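Local coordinates for ABC transporter, substrate-binding protein (Clostridium perfringens, PDB 4EDP) that probably binds a solute outside the cell and delivers it to the membrane components of an ABC importer, at residues Pro179-Val191 against Glu199-Asn211. Numbering follows the deposited sequence. Where two conformers were deposited one is given.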
loop_
_atom_site.group_PDB
_atom_site.type_symbol
_atom_site.label_atom_id
_atom_site.label_comp_id
_atom_site.label_asym_id
_atom_site.label_seq_id
_atom_site.Cartn_x
_atom_site.Cartn_y
_atom_site.Cartn_z
ATOM N N PRO A 179 3.458 6.513 7.183
ATOM C CA PRO A 179 3.950 7.683 6.449
ATOM C C PRO A 179 2.823 8.586 5.973
ATOM O O PRO A 179 2.930 9.806 6.057
ATOM C CB PRO A 179 4.714 7.059 5.282
ATOM C CG PRO A 179 5.265 5.795 5.876
ATOM C CD PRO A 179 4.176 5.284 6.787
ATOM N N ALA A 180 1.737 7.994 5.480
ATOM C CA ALA A 180 0.589 8.771 5.049
ATOM C C ALA A 180 0.046 9.625 6.195
ATOM O O ALA A 180 -0.315 10.779 5.986
ATOM C CB ALA A 180 -0.529 7.845 4.488
ATOM N N MET A 181 -0.008 9.056 7.393
ATOM C CA MET A 181 -0.529 9.774 8.542
ATOM C C MET A 181 0.351 11.025 8.826
ATOM O O MET A 181 -0.165 12.099 9.154
ATOM C CB MET A 181 -0.658 8.816 9.744
ATOM C CG MET A 181 -1.500 9.376 10.822
ATOM S SD MET A 181 -3.223 9.545 10.299
ATOM C CE MET A 181 -3.600 11.021 11.251
ATOM N N VAL A 182 1.668 10.897 8.669
ATOM C CA VAL A 182 2.581 12.029 8.855
ATOM C C VAL A 182 2.318 13.065 7.740
ATOM O O VAL A 182 2.320 14.283 7.997
ATOM C CB VAL A 182 4.071 11.593 8.865
ATOM C CG1 VAL A 182 5.000 12.798 8.916
ATOM C CG2 VAL A 182 4.358 10.628 10.023
ATOM N N GLU A 183 2.106 12.600 6.508
ATOM C CA GLU A 183 1.852 13.527 5.390
ATOM C C GLU A 183 0.511 14.244 5.530
ATOM O O GLU A 183 0.376 15.422 5.141
ATOM C CB GLU A 183 2.069 12.866 4.020
ATOM C CG GLU A 183 3.535 12.442 3.837
ATOM C CD GLU A 183 4.013 12.324 2.405
ATOM O OE1 GLU A 183 3.257 12.658 1.471
ATOM O OE2 GLU A 183 5.215 11.964 2.216
ATOM N N ILE A 184 -0.475 13.559 6.099
ATOM C CA ILE A 184 -1.764 14.163 6.387
ATOM C C ILE A 184 -1.566 15.329 7.376
ATOM O O ILE A 184 -2.108 16.421 7.178
ATOM C CB ILE A 184 -2.742 13.104 6.961
ATOM C CG1 ILE A 184 -3.251 12.192 5.833
ATOM C CG2 ILE A 184 -3.905 13.813 7.674
ATOM C CD1 ILE A 184 -3.918 10.909 6.324
ATOM N N ALA A 185 -0.760 15.109 8.410
ATOM C CA ALA A 185 -0.441 16.137 9.404
ATOM C C ALA A 185 0.325 17.281 8.751
ATOM O O ALA A 185 0.100 18.457 9.088
ATOM C CB ALA A 185 0.361 15.517 10.558
ATOM N N ALA A 186 1.211 16.951 7.806
ATOM C CA ALA A 186 1.948 17.971 7.053
ATOM C C ALA A 186 0.978 18.870 6.267
ATOM O O ALA A 186 1.206 20.080 6.165
ATOM C CB ALA A 186 2.956 17.347 6.089
ATOM N N GLU A 187 -0.067 18.285 5.680
ATOM C CA GLU A 187 -1.058 19.089 4.946
ATOM C C GLU A 187 -1.724 20.090 5.882
ATOM O O GLU A 187 -1.894 21.245 5.521
ATOM C CB GLU A 187 -2.171 18.243 4.316
ATOM C CG GLU A 187 -1.754 17.202 3.316
ATOM C CD GLU A 187 -2.975 16.656 2.543
ATOM O OE1 GLU A 187 -3.702 17.483 1.939
ATOM O OE2 GLU A 187 -3.200 15.422 2.549
ATOM N N LYS A 188 -2.105 19.620 7.063
ATOM C CA LYS A 188 -2.727 20.431 8.114
ATOM C C LYS A 188 -1.788 21.589 8.473
ATOM O O LYS A 188 -2.210 22.744 8.570
ATOM C CB LYS A 188 -2.976 19.534 9.327
ATOM C CG LYS A 188 -3.548 20.168 10.636
ATOM C CD LYS A 188 -5.005 20.522 10.549
ATOM C CE LYS A 188 -5.560 20.911 11.914
ATOM N NZ LYS A 188 -4.754 21.947 12.578
ATOM N N ALA A 189 -0.502 21.290 8.631
ATOM C CA ALA A 189 0.494 22.334 8.952
ATOM C C ALA A 189 0.759 23.300 7.787
ATOM O O ALA A 189 1.182 24.452 7.985
ATOM C CB ALA A 189 1.814 21.663 9.367
ATOM N N GLY A 190 0.525 22.835 6.565
ATOM C CA GLY A 190 0.795 23.632 5.397
ATOM C C GLY A 190 2.279 23.686 5.047
ATOM O O GLY A 190 2.711 24.584 4.349
ATOM N N VAL A 191 3.061 22.721 5.529
ATOM C CA VAL A 191 4.488 22.656 5.214
ATOM C C VAL A 191 4.785 21.235 4.732
ATOM O O VAL A 191 4.608 20.278 5.480
ATOM C CB VAL A 191 5.394 22.994 6.431
ATOM C CG1 VAL A 191 6.894 22.813 6.071
ATOM C CG2 VAL A 191 5.121 24.411 6.946
ATOM N N GLU A 199 9.035 18.302 10.602
ATOM C CA GLU A 199 8.919 18.901 11.932
ATOM C C GLU A 199 7.541 19.531 12.189
ATOM O O GLU A 199 6.946 19.318 13.251
ATOM C CB GLU A 199 10.062 19.887 12.173
ATOM C CG GLU A 199 11.418 19.199 12.179
ATOM C CD GLU A 199 11.553 18.176 13.294
ATOM O OE1 GLU A 199 11.284 18.548 14.452
ATOM O OE2 GLU A 199 11.953 17.018 13.017
ATOM N N ALA A 200 7.015 20.275 11.219
ATOM C CA ALA A 200 5.704 20.896 11.389
ATOM C C ALA A 200 4.606 19.833 11.455
ATOM O O ALA A 200 3.654 19.967 12.204
ATOM C CB ALA A 200 5.413 21.902 10.256
ATOM N N ALA A 201 4.775 18.759 10.696
ATOM C CA ALA A 201 3.788 17.685 10.686
ATOM C C ALA A 201 3.743 17.088 12.086
ATOM O O ALA A 201 2.669 16.804 12.617
ATOM C CB ALA A 201 4.147 16.627 9.657
ATOM N N PHE A 202 4.912 16.894 12.693
ATOM C CA PHE A 202 4.939 16.317 14.026
ATOM C C PHE A 202 4.331 17.236 15.072
ATOM O O PHE A 202 3.714 16.732 16.024
ATOM C CB PHE A 202 6.306 15.721 14.399
ATOM C CG PHE A 202 6.542 14.379 13.767
ATOM C CD1 PHE A 202 5.931 13.255 14.270
ATOM C CD2 PHE A 202 7.345 14.245 12.654
ATOM C CE1 PHE A 202 6.118 12.016 13.679
ATOM C CE2 PHE A 202 7.525 13.010 12.062
ATOM C CZ PHE A 202 6.915 11.895 12.586
ATOM N N LYS A 203 4.432 18.558 14.883
ATOM C CA LYS A 203 3.794 19.499 15.802
ATOM C C LYS A 203 2.273 19.365 15.672
ATOM O O LYS A 203 1.553 19.501 16.674
ATOM C CB LYS A 203 4.236 20.942 15.557
ATOM C CG LYS A 203 5.685 21.246 15.920
ATOM C CD LYS A 203 5.971 21.072 17.410
ATOM C CE LYS A 203 7.394 21.521 17.748
ATOM N NZ LYS A 203 7.694 21.425 19.210
ATOM N N GLU A 204 1.774 19.103 14.459
ATOM C CA GLU A 204 0.328 18.898 14.272
ATOM C C GLU A 204 -0.089 17.567 14.900
ATOM O O GLU A 204 -1.180 17.454 15.450
ATOM C CB GLU A 204 -0.098 18.970 12.811
ATOM C CG GLU A 204 0.006 20.350 12.198
ATOM C CD GLU A 204 -0.988 21.356 12.793
ATOM O OE1 GLU A 204 -1.926 20.971 13.516
ATOM O OE2 GLU A 204 -0.837 22.548 12.512
ATOM N N LEU A 205 0.769 16.566 14.826
ATOM C CA LEU A 205 0.469 15.276 15.470
ATOM C C LEU A 205 0.381 15.454 16.994
ATOM O O LEU A 205 -0.464 14.819 17.638
ATOM C CB LEU A 205 1.464 14.198 15.059
ATOM C CG LEU A 205 1.337 13.730 13.598
ATOM C CD1 LEU A 205 2.501 12.861 13.208
ATOM C CD2 LEU A 205 0.007 12.964 13.384
ATOM N N GLU A 206 1.245 16.289 17.581
ATOM C CA GLU A 206 1.140 16.568 19.020
ATOM C C GLU A 206 -0.237 17.145 19.314
ATOM O O GLU A 206 -0.886 16.786 20.319
ATOM C CB GLU A 206 2.182 17.603 19.512
ATOM C CG GLU A 206 3.584 17.178 19.455
ATOM C CD GLU A 206 4.539 18.224 20.044
ATOM O OE1 GLU A 206 4.135 19.394 20.253
ATOM O OE2 GLU A 206 5.699 17.860 20.300
ATOM N N ALA A 207 -0.677 18.061 18.449
ATOM C CA ALA A 207 -1.966 18.710 18.621
ATOM C C ALA A 207 -3.136 17.735 18.489
ATOM O O ALA A 207 -4.213 17.981 19.030
ATOM C CB ALA A 207 -2.130 19.875 17.642
ATOM N N LEU A 208 -2.936 16.633 17.776
ATOM C CA LEU A 208 -4.012 15.650 17.592
ATOM C C LEU A 208 -4.165 14.697 18.789
ATOM O O LEU A 208 -5.196 14.028 18.928
ATOM C CB LEU A 208 -3.703 14.816 16.350
ATOM C CG LEU A 208 -4.725 13.805 15.865
ATOM C CD1 LEU A 208 -6.033 14.533 15.461
ATOM C CD2 LEU A 208 -4.143 13.030 14.679
ATOM N N LYS A 209 -3.149 14.653 19.646
ATOM C CA LYS A 209 -3.115 13.726 20.791
ATOM C C LYS A 209 -4.383 13.578 21.618
ATOM O O LYS A 209 -4.736 12.462 21.960
ATOM C CB LYS A 209 -1.951 14.009 21.733
ATOM C CG LYS A 209 -0.550 13.763 21.164
ATOM C CD LYS A 209 0.548 14.245 22.136
ATOM C CE LYS A 209 0.518 13.532 23.489
ATOM N NZ LYS A 209 0.709 12.044 23.380
ATOM N N PRO A 210 -5.050 14.684 21.988
ATOM C CA PRO A 210 -6.266 14.506 22.793
ATOM C C PRO A 210 -7.365 13.673 22.165
ATOM O O PRO A 210 -8.204 13.113 22.892
ATOM C CB PRO A 210 -6.764 15.936 23.018
ATOM C CG PRO A 210 -5.552 16.774 22.902
ATOM C CD PRO A 210 -4.690 16.100 21.847
ATOM N N ASN A 211 -7.379 13.579 20.833
ATOM C CA ASN A 211 -8.406 12.811 20.143
ATOM C C ASN A 211 -8.048 11.337 19.889
ATOM O O ASN A 211 -8.930 10.520 19.568
ATOM C CB ASN A 211 -8.675 13.483 18.793
ATOM C CG ASN A 211 -9.270 14.860 18.942
ATOM O OD1 ASN A 211 -9.562 15.309 20.061
ATOM N ND2 ASN A 211 -9.484 15.545 17.807
HETATM O O HOH W 1 6.051 19.038 7.841
#
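Ala-201 sets its methyl against the backbone of helix 179-189, with CB 3.4 Å from Val-182 O and 3.5 Å from Ala-186 N. In return, Ala-185 CB lies 3.4 Å from Ala-201 O and also meets Leu-205 CG. With small residues at the crossing, the axes come within 7.5 Å at 93°, nearly perpendicular. On one flank Val-182 extends both methyls to the Phe-202 ring, CG2 lying 3.8 Å from CZ at a slant. On the other, Ala-189 CB packs on Ala-200 CB and Glu-204 CG. Glu-204 bends at chi2 (-67°), and its carboxylate turns back to Lys-188. The two side chains cross at about a right angle, and Lys-188 NZ forms a salt bridge to Glu-204 OE1 at 3.1 Å, from 46° above the carboxylate plane. Lys-188 also makes a cation-pi contact with Trp-160, whose NE1 is hydrogen-bonded to Glu-204 O. A Schellman motif with Gly-190 as C-prime ends the first helix. A water links Val-191 O to Ala-201 N, the latter bond weak. Phe-202 meets Trp-342 edge-to-face. Both helices lie in the connection between parallel strands 168-171 and 212-216, in one alpha/beta lobe of a periplasmic-binding-protein-like fold.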